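Local coordinates for protein glia-derived nexin (Homo sapiens, PDB 4DY0) that inhibits serine proteases such as thrombin, trypsin and urokinase, binds heparin and promotes neurite extension by inhibiting thrombin, at residues L218-I223 with D259-I264; T90-V95 with N135-N140; F20-K25 with L289-I294. All coordinates share one frame; numbering follows the deposited sequence.

How the contacts relate
The three contacts are spread over one serpin domain and do not touch each other. Contacts 1 and 2 each set a helix against a strand, on opposite sides of the chain's centre, with their own centres about 35 Å apart. Contact 3, between the end of helix 286-291 and helix 5-26, has its centre about 24 Å from each of the other two. Along the chain contact 2 closes before contact 1 opens, and both are nested within the 263-residue interval spanned by contact 3. The N-terminal helix is thus met by a late part of the chain, while the two buried contacts fix helices 127-141 and 255-262 to strands between these ends.

Contact 1: residues L218-I223 with D259-I264; sequences LWYNFI and DSWMSI
Trp261 and Phe222 stack face to face in an aromatic cluster completed by Tyr220, where helix 255-262 packs on strand 219-226 in sheet B of the serpin fold. This is the tight part of the contact. With Phe222 CG set between the backbone N and the carbonyl carbon (chi1 47°), the phenyl ring offers one face to the five-membered ring of Trp261; the centroids are 3.9 Å apart and the planes inclined by only 14°, while Trp261 CB comes within 3.5 Å of Phe222 CE1. The side chains of Trp261 and Tyr220 cross at about a right angle. Trp261 NE1 donates to Tyr220 OH over 2.9 Å; the hydroxyl sits at the indole edge, close to the ring plane, and the N-H points well at it (156°). That bond satisfies a buried indole nitrogen and, with the stack, limits how the indole can turn. Replacing Trp261 by an alanine is likely to leave the Tyr220 hydroxyl without this donor and to open a gap over the Phe222 ring. Ala237 of the adjacent strand 232-239 touches the side chains of all three aromatic residues. Packing slackens toward Ile264, just past the helix end and partly exposed. Its contribution is slight: CB and CG2 reach only Phe222 CZ, CG2 coming obliquely at 4.1 Å.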
loop_
_atom_site.group_PDB
_atom_site.type_symbol
_atom_site.label_atom_id
_atom_site.label_comp_id
_atom_site.label_asym_id
_atom_site.label_seq_id
_atom_site.Cartn_x
_atom_site.Cartn_y
_atom_site.Cartn_z
ATOM N N LEU A 218 13.803 -0.388 -22.252
ATOM C CA LEU A 218 13.229 -1.722 -22.142
ATOM C C LEU A 218 11.705 -1.630 -22.106
ATOM O O LEU A 218 11.133 -0.856 -21.333
ATOM C CB LEU A 218 13.762 -2.429 -20.900
ATOM C CG LEU A 218 14.953 -3.375 -21.078
ATOM C CD1 LEU A 218 15.633 -3.217 -22.434
ATOM C CD2 LEU A 218 15.941 -3.200 -19.936
ATOM N N TRP A 219 11.049 -2.415 -22.952
ATOM C CA TRP A 219 9.605 -2.308 -23.128
ATOM C C TRP A 219 8.822 -3.183 -22.174
ATOM O O TRP A 219 9.300 -4.233 -21.740
ATOM C CB TRP A 219 9.213 -2.623 -24.572
ATOM C CG TRP A 219 9.546 -1.503 -25.487
ATOM C CD1 TRP A 219 10.762 -1.229 -26.041
ATOM C CD2 TRP A 219 8.658 -0.472 -25.931
ATOM N NE1 TRP A 219 10.684 -0.095 -26.811
ATOM C CE2 TRP A 219 9.403 0.389 -26.761
ATOM C CE3 TRP A 219 7.304 -0.198 -25.714
ATOM C CZ2 TRP A 219 8.837 1.506 -27.377
ATOM C CZ3 TRP A 219 6.744 0.914 -26.325
ATOM C CH2 TRP A 219 7.509 1.750 -27.147
ATOM N N TYR A 220 7.613 -2.738 -21.852
ATOM C CA TYR A 220 6.723 -3.498 -20.995
ATOM C C TYR A 220 5.266 -3.214 -21.337
ATOM O O TYR A 220 4.954 -2.186 -21.947
ATOM C CB TYR A 220 7.013 -3.213 -19.516
ATOM C CG TYR A 220 6.727 -1.797 -19.056
ATOM C CD1 TYR A 220 5.506 -1.469 -18.487
ATOM C CD2 TYR A 220 7.688 -0.798 -19.163
ATOM C CE1 TYR A 220 5.240 -0.187 -18.050
ATOM C CE2 TYR A 220 7.429 0.497 -18.731
ATOM C CZ TYR A 220 6.201 0.793 -18.172
ATOM O OH TYR A 220 5.920 2.069 -17.737
ATOM N N ASN A 221 4.386 -4.138 -20.951
ATOM C CA ASN A 221 2.955 -4.020 -21.223
ATOM C C ASN A 221 2.180 -3.753 -19.943
ATOM O O ASN A 221 2.608 -4.150 -18.859
ATOM C CB ASN A 221 2.424 -5.300 -21.875
ATOM C CG ASN A 221 3.127 -5.630 -23.182
ATOM O OD1 ASN A 221 3.133 -4.833 -24.121
ATOM N ND2 ASN A 221 3.719 -6.816 -23.248
ATOM N N PHE A 222 1.038 -3.085 -20.066
ATOM C CA PHE A 222 0.199 -2.819 -18.904
ATOM C C PHE A 222 -1.285 -2.875 -19.231
ATOM O O PHE A 222 -1.701 -2.605 -20.356
ATOM C CB PHE A 222 0.559 -1.475 -18.259
ATOM C CG PHE A 222 0.706 -0.351 -19.240
ATOM C CD1 PHE A 222 -0.378 0.453 -19.557
ATOM C CD2 PHE A 222 1.926 -0.100 -19.846
ATOM C CE1 PHE A 222 -0.251 1.484 -20.462
ATOM C CE2 PHE A 222 2.064 0.934 -20.751
ATOM C CZ PHE A 222 0.974 1.727 -21.063
ATOM N N ILE A 223 -2.083 -3.226 -18.232
ATOM C CA ILE A 223 -3.508 -3.385 -18.430
ATOM C C ILE A 223 -4.296 -2.865 -17.231
ATOM O O ILE A 223 -3.820 -2.906 -16.096
ATOM C CB ILE A 223 -3.865 -4.861 -18.698
ATOM C CG1 ILE A 223 -5.356 -5.005 -19.019
ATOM C CG2 ILE A 223 -3.468 -5.728 -17.516
ATOM C CD1 ILE A 223 -5.699 -6.321 -19.693
ATOM N N ASP A 259 -0.088 8.288 -14.818
ATOM C CA ASP A 259 -0.767 9.260 -15.672
ATOM C C ASP A 259 -0.388 9.020 -17.127
ATOM O O ASP A 259 -1.215 9.125 -18.026
ATOM C CB ASP A 259 -0.407 10.691 -15.270
ATOM C CG ASP A 259 -0.920 11.057 -13.892
ATOM O OD1 ASP A 259 -1.742 10.299 -13.335
ATOM O OD2 ASP A 259 -0.500 12.108 -13.362
ATOM N N SER A 260 0.873 8.687 -17.354
ATOM C CA SER A 260 1.340 8.409 -18.699
ATOM C C SER A 260 0.600 7.204 -19.279
ATOM O O SER A 260 0.172 7.237 -20.430
ATOM C CB SER A 260 2.851 8.175 -18.703
ATOM O OG SER A 260 3.320 7.920 -20.012
ATOM N N TRP A 261 0.440 6.149 -18.481
ATOM C CA TRP A 261 -0.287 4.970 -18.942
ATOM C C TRP A 261 -1.694 5.366 -19.364
ATOM O O TRP A 261 -2.178 4.945 -20.412
ATOM C CB TRP A 261 -0.360 3.877 -17.867
ATOM C CG TRP A 261 0.966 3.310 -17.448
ATOM C CD1 TRP A 261 2.174 3.503 -18.056
ATOM C CD2 TRP A 261 1.212 2.430 -16.343
ATOM N NE1 TRP A 261 3.156 2.817 -17.387
ATOM C CE2 TRP A 261 2.592 2.147 -16.332
ATOM C CE3 TRP A 261 0.399 1.861 -15.355
ATOM C CZ2 TRP A 261 3.178 1.317 -15.375
ATOM C CZ3 TRP A 261 0.982 1.039 -14.408
ATOM C CH2 TRP A 261 2.358 0.775 -14.423
ATOM N N MET A 262 -2.342 6.184 -18.540
ATOM C CA MET A 262 -3.715 6.614 -18.795
ATOM C C MET A 262 -3.905 7.186 -20.200
ATOM O O MET A 262 -4.941 6.974 -20.828
ATOM C CB MET A 262 -4.157 7.642 -17.751
ATOM C CG MET A 262 -4.206 7.111 -16.324
ATOM S SD MET A 262 -5.338 5.723 -16.136
ATOM C CE MET A 262 -5.357 5.527 -14.355
ATOM N N SER A 263 -2.908 7.912 -20.691
ATOM C CA SER A 263 -3.007 8.541 -22.006
ATOM C C SER A 263 -2.455 7.655 -23.122
ATOM O O SER A 263 -2.335 8.091 -24.268
ATOM C CB SER A 263 -2.309 9.904 -22.007
ATOM O OG SER A 263 -0.981 9.793 -21.529
ATOM N N ILE A 264 -2.121 6.415 -22.784
ATOM C CA ILE A 264 -1.655 5.456 -23.781
ATOM C C ILE A 264 -2.627 4.293 -23.934
ATOM O O ILE A 264 -2.777 3.739 -25.025
ATOM C CB ILE A 264 -0.281 4.881 -23.420
ATOM C CG1 ILE A 264 0.764 5.993 -23.335
ATOM C CG2 ILE A 264 0.131 3.825 -24.437
ATOM C CD1 ILE A 264 2.118 5.509 -22.842
#

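Contact 2: residues T90-V95 with N135-N140; sequences TVANAV and NAWVKN
Trp137 reaches from helix 135-140 to Ala92, Asn93 and Ala94 of strand 90-95. Its side chain leaves CB with CG trans to the backbone N (chi1 174°), which carries the indole out from the helix toward the strand. The fusion atom CE2, and CE3 next to the other fusion atom CD2, come first, both near the Ala94 methyl. Farther out, CZ2 and CZ3 flank the same methyl; CZ2 also comes near the carbonyl oxygen of Asn93, at 3.7 Å, and CZ3 near Ala92 CB, at 4.1 Å. This is helix F of the serpin fold lying across the face of sheet A: the axis of residues 135-140 runs at 153° to that of 90-95, nearly antiparallel, with a closest approach of 9.1 Å. Alanines at the two facing positions let the large ring come close to the backbone. At the tip, CH2 meets Ala92 CB at 3.8 Å and Asn93 O at 3.5 Å, both obliquely. The methyl of Ala94 is modelled over one ring face, but too close to CH2 for its exact placing to be relied on. Phe96, farther along the strand, meets the indole edge-to-face, and Glu118 and Arg120 of strand 117-121 also touch it.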
loop_
_atom_site.group_PDB
_atom_site.type_symbol
_atom_site.label_atom_id
_atom_site.label_comp_id
_atom_site.label_asym_id
_atom_site.label_seq_id
_atom_site.Cartn_x
_atom_site.Cartn_y
_atom_site.Cartn_z
ATOM N N THR A 90 -10.761 -2.051 3.303
ATOM C CA THR A 90 -10.720 -1.973 4.758
ATOM C C THR A 90 -9.366 -1.481 5.241
ATOM O O THR A 90 -8.329 -2.042 4.882
ATOM C CB THR A 90 -11.034 -3.326 5.416
ATOM O OG1 THR A 90 -12.287 -3.815 4.927
ATOM C CG2 THR A 90 -11.117 -3.171 6.927
ATOM N N VAL A 91 -9.385 -0.434 6.060
ATOM C CA VAL A 91 -8.162 0.171 6.572
ATOM C C VAL A 91 -8.196 0.287 8.090
ATOM O O VAL A 91 -9.159 0.794 8.663
ATOM C CB VAL A 91 -7.940 1.572 5.977
ATOM C CG1 VAL A 91 -6.618 2.148 6.459
ATOM C CG2 VAL A 91 -7.977 1.509 4.457
ATOM N N ALA A 92 -7.141 -0.186 8.738
ATOM C CA ALA A 92 -7.042 -0.097 10.185
ATOM C C ALA A 92 -5.796 0.677 10.566
ATOM O O ALA A 92 -4.676 0.249 10.282
ATOM C CB ALA A 92 -7.014 -1.482 10.803
ATOM N N ASN A 93 -5.995 1.826 11.203
ATOM C CA ASN A 93 -4.885 2.660 11.640
ATOM C C ASN A 93 -4.868 2.814 13.156
ATOM O O ASN A 93 -5.892 3.107 13.769
ATOM C CB ASN A 93 -4.943 4.028 10.958
ATOM C CG ASN A 93 -4.577 3.962 9.488
ATOM O OD1 ASN A 93 -3.739 3.158 9.082
ATOM N ND2 ASN A 93 -5.200 4.812 8.683
ATOM N N ALA A 94 -3.701 2.614 13.758
ATOM C CA ALA A 94 -3.583 2.712 15.206
ATOM C C ALA A 94 -2.217 3.207 15.658
ATOM O O ALA A 94 -1.181 2.831 15.096
ATOM C CB ALA A 94 -3.897 1.373 15.856
ATOM N N VAL A 95 -2.229 4.064 16.673
ATOM C CA VAL A 95 -1.014 4.458 17.364
ATOM C C VAL A 95 -1.027 3.803 18.736
ATOM O O VAL A 95 -1.816 4.183 19.609
ATOM C CB VAL A 95 -0.919 5.982 17.538
ATOM C CG1 VAL A 95 0.331 6.345 18.326
ATOM C CG2 VAL A 95 -0.913 6.669 16.185
ATOM N N ASN A 135 -2.400 -7.585 17.708
ATOM C CA ASN A 135 -2.918 -8.568 16.763
ATOM C C ASN A 135 -4.430 -8.749 16.871
ATOM O O ASN A 135 -5.138 -8.723 15.865
ATOM C CB ASN A 135 -2.191 -9.906 16.933
ATOM C CG ASN A 135 -0.746 -9.840 16.471
ATOM O OD1 ASN A 135 -0.380 -8.976 15.673
ATOM N ND2 ASN A 135 0.083 -10.747 16.974
ATOM N N ALA A 136 -4.923 -8.920 18.092
ATOM C CA ALA A 136 -6.359 -9.026 18.321
ATOM C C ALA A 136 -7.104 -7.827 17.733
ATOM O O ALA A 136 -8.196 -7.969 17.180
ATOM C CB ALA A 136 -6.653 -9.157 19.814
ATOM N N TRP A 137 -6.508 -6.645 17.853
ATOM C CA TRP A 137 -7.144 -5.432 17.350
ATOM C C TRP A 137 -7.130 -5.371 15.818
ATOM O O TRP A 137 -8.131 -5.008 15.194
ATOM C CB TRP A 137 -6.494 -4.183 17.954
ATOM C CG TRP A 137 -7.014 -2.909 17.361
ATOM C CD1 TRP A 137 -8.127 -2.215 17.748
ATOM C CD2 TRP A 137 -6.451 -2.184 16.261
ATOM N NE1 TRP A 137 -8.287 -1.100 16.958
ATOM C CE2 TRP A 137 -7.272 -1.058 16.039
ATOM C CE3 TRP A 137 -5.332 -2.377 15.444
ATOM C CZ2 TRP A 137 -7.008 -0.130 15.034
ATOM C CZ3 TRP A 137 -5.070 -1.454 14.447
ATOM C CH2 TRP A 137 -5.905 -0.344 14.251
ATOM N N VAL A 138 -6.004 -5.731 15.212
ATOM C CA VAL A 138 -5.915 -5.727 13.756
ATOM C C VAL A 138 -6.918 -6.713 13.165
ATOM O O VAL A 138 -7.717 -6.356 12.298
ATOM C CB VAL A 138 -4.501 -6.069 13.257
ATOM C CG1 VAL A 138 -4.462 -6.043 11.736
ATOM C CG2 VAL A 138 -3.488 -5.096 13.828
ATOM N N LYS A 139 -6.872 -7.952 13.646
ATOM C CA LYS A 139 -7.810 -8.984 13.213
ATOM C C LYS A 139 -9.251 -8.503 13.335
ATOM O O LYS A 139 -10.039 -8.626 12.397
ATOM C CB LYS A 139 -7.621 -10.263 14.032
ATOM N N ASN A 140 -9.591 -7.955 14.495
ATOM C CA ASN A 140 -10.945 -7.471 14.736
ATOM C C ASN A 140 -11.286 -6.267 13.862
ATOM O O ASN A 140 -12.431 -6.090 13.452
ATOM C CB ASN A 140 -11.131 -7.118 16.214
ATOM C CG ASN A 140 -12.531 -6.620 16.524
ATOM O OD1 ASN A 140 -13.519 -7.125 15.988
ATOM N ND2 ASN A 140 -12.621 -5.626 17.399
#

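Contact 3: residues F20-K25 with L289-I294; sequences FNQIVK and LKVLGI
A small surface contact joins Gln22, on the N-terminal helix of the serpin fold, to Val291 and Leu292, at the short helix 286-291, which is followed by a Schellman motif. Only 127 Å² is buried, and a single glutamine supplies the whole of the first side. Gln22 and Val291 approach from opposite directions, their backbones well separated, with CA atoms 8.7 Å apart. The glutamine bridges much of this distance because its chain is extended beyond CG (chi2 -164°), delivering the flat amide end to the valine. There Gln22 CD lies 3.6 Å from Val291 CB, and Val291 CG1 is equally near that amide carbon. Val291 CG2 stands a little farther off, 4.1 Å from Gln22 CD. The branched valine therefore presents its whole isopropyl group to the amide in van der Waals contact. Leu292 reaches the same amide from the next position, and it also touches Gln18 and Val19 of helix 5-26, so it lies along the flank of that helix. Behind Gln22 the helix is seated in the core: Phe20 and Ile23 pack on strand 32-34, while the side chain of Asn21 bonds to the carbonyl of Ile253. On the other partner, Leu289 turns away from this contact to Met297 and Phe298. At Gly293 the chain leaves helical geometry, with a positive phi (108°) that would press a CB against the preceding carbonyl oxygen. Two backbone bonds close the turn: Ile294 N reaches Leu289 O at 3.1 Å, and Gly293 N reaches Lys290 O at 2.7 Å.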
loop_
_atom_site.group_PDB
_atom_site.type_symbol
_atom_site.label_atom_id
_atom_site.label_comp_id
_atom_site.label_asym_id
_atom_site.label_seq_id
_atom_site.Cartn_x
_atom_site.Cartn_y
_atom_site.Cartn_z
ATOM N N PHE A 20 8.184 2.316 -1.660
ATOM C CA PHE A 20 8.119 1.044 -2.376
ATOM C C PHE A 20 9.372 0.828 -3.224
ATOM O O PHE A 20 9.953 -0.265 -3.227
ATOM C CB PHE A 20 6.872 0.980 -3.261
ATOM C CG PHE A 20 6.812 -0.241 -4.141
ATOM C CD1 PHE A 20 6.266 -1.429 -3.671
ATOM C CD2 PHE A 20 7.301 -0.202 -5.441
ATOM C CE1 PHE A 20 6.208 -2.549 -4.477
ATOM C CE2 PHE A 20 7.249 -1.326 -6.254
ATOM C CZ PHE A 20 6.701 -2.498 -5.774
ATOM N N ASN A 21 9.785 1.872 -3.939
ATOM C CA ASN A 21 10.936 1.784 -4.835
ATOM C C ASN A 21 12.223 1.467 -4.086
ATOM O O ASN A 21 13.138 0.844 -4.624
ATOM C CB ASN A 21 11.098 3.077 -5.633
ATOM C CG ASN A 21 9.986 3.277 -6.635
ATOM O OD1 ASN A 21 9.318 2.322 -7.035
ATOM N ND2 ASN A 21 9.780 4.521 -7.056
ATOM N N GLN A 22 12.290 1.902 -2.838
ATOM C CA GLN A 22 13.442 1.600 -2.012
ATOM C C GLN A 22 13.454 0.135 -1.638
ATOM O O GLN A 22 14.444 -0.568 -1.851
ATOM C CB GLN A 22 13.402 2.423 -0.737
ATOM C CG GLN A 22 13.883 3.832 -0.897
ATOM C CD GLN A 22 14.173 4.444 0.443
ATOM O OE1 GLN A 22 13.681 5.518 0.766
ATOM N NE2 GLN A 22 14.956 3.742 1.255
ATOM N N ILE A 23 12.342 -0.316 -1.068
ATOM C CA ILE A 23 12.239 -1.681 -0.575
ATOM C C ILE A 23 12.518 -2.665 -1.700
ATOM O O ILE A 23 13.315 -3.589 -1.559
ATOM C CB ILE A 23 10.850 -1.950 0.020
ATOM C CG1 ILE A 23 10.576 -0.973 1.166
ATOM C CG2 ILE A 23 10.747 -3.398 0.492
ATOM C CD1 ILE A 23 9.120 -0.905 1.589
ATOM N N VAL A 24 11.858 -2.436 -2.824
ATOM C CA VAL A 24 11.984 -3.276 -4.005
ATOM C C VAL A 24 13.417 -3.328 -4.556
ATOM O O VAL A 24 13.862 -4.358 -5.067
ATOM C CB VAL A 24 10.981 -2.794 -5.073
ATOM C CG1 VAL A 24 11.651 -2.570 -6.415
ATOM C CG2 VAL A 24 9.795 -3.747 -5.153
ATOM N N LYS A 25 14.145 -2.225 -4.451
ATOM C CA LYS A 25 15.554 -2.236 -4.836
ATOM C C LYS A 25 16.393 -3.047 -3.857
ATOM O O LYS A 25 17.379 -3.672 -4.243
ATOM C CB LYS A 25 16.110 -0.812 -4.985
ATOM C CG LYS A 25 16.481 -0.448 -6.420
ATOM C CD LYS A 25 16.405 1.054 -6.678
ATOM C CE LYS A 25 14.963 1.494 -6.913
ATOM N NZ LYS A 25 14.848 2.858 -7.506
ATOM N N LEU A 289 12.048 5.301 5.434
ATOM C CA LEU A 289 11.721 6.675 5.816
ATOM C C LEU A 289 12.977 7.485 6.157
ATOM O O LEU A 289 13.081 8.657 5.804
ATOM C CB LEU A 289 10.700 6.705 6.958
ATOM C CG LEU A 289 9.286 6.265 6.551
ATOM C CD1 LEU A 289 8.361 6.216 7.748
ATOM C CD2 LEU A 289 8.709 7.171 5.466
ATOM N N LYS A 290 13.933 6.860 6.837
ATOM C CA LYS A 290 15.204 7.517 7.123
ATOM C C LYS A 290 15.892 7.986 5.838
ATOM O O LYS A 290 16.383 9.110 5.763
ATOM C CB LYS A 290 16.147 6.577 7.869
ATOM C CG LYS A 290 15.714 6.205 9.271
ATOM C CD LYS A 290 16.809 5.381 9.950
ATOM C CE LYS A 290 16.366 4.873 11.309
ATOM N NZ LYS A 290 17.474 4.169 12.003
ATOM N N VAL A 291 15.938 7.115 4.834
ATOM C CA VAL A 291 16.573 7.447 3.563
ATOM C C VAL A 291 15.936 8.693 2.953
ATOM O O VAL A 291 16.605 9.466 2.261
ATOM C CB VAL A 291 16.486 6.276 2.560
ATOM C CG1 VAL A 291 16.920 6.721 1.163
ATOM C CG2 VAL A 291 17.317 5.095 3.047
ATOM N N LEU A 292 14.645 8.880 3.216
ATOM C CA LEU A 292 13.924 10.064 2.746
ATOM C C LEU A 292 14.237 11.302 3.581
ATOM O O LEU A 292 13.861 12.417 3.216
ATOM C CB LEU A 292 12.412 9.820 2.737
ATOM C CG LEU A 292 11.869 8.841 1.695
ATOM C CD1 LEU A 292 10.345 8.834 1.724
ATOM C CD2 LEU A 292 12.388 9.179 0.297
ATOM N N GLY A 293 14.919 11.106 4.703
ATOM C CA GLY A 293 15.329 12.224 5.547
ATOM C C GLY A 293 14.578 12.367 6.860
ATOM O O GLY A 293 14.760 13.351 7.574
ATOM N N ILE A 294 13.722 11.398 7.180
ATOM C CA ILE A 294 12.993 11.419 8.447
ATOM C C ILE A 294 13.723 10.552 9.465
ATOM O O ILE A 294 13.477 9.351 9.543
ATOM C CB ILE A 294 11.553 10.892 8.288
ATOM C CG1 ILE A 294 10.784 11.734 7.270
ATOM C CG2 ILE A 294 10.835 10.895 9.629
ATOM C CD1 ILE A 294 9.535 11.057 6.742
#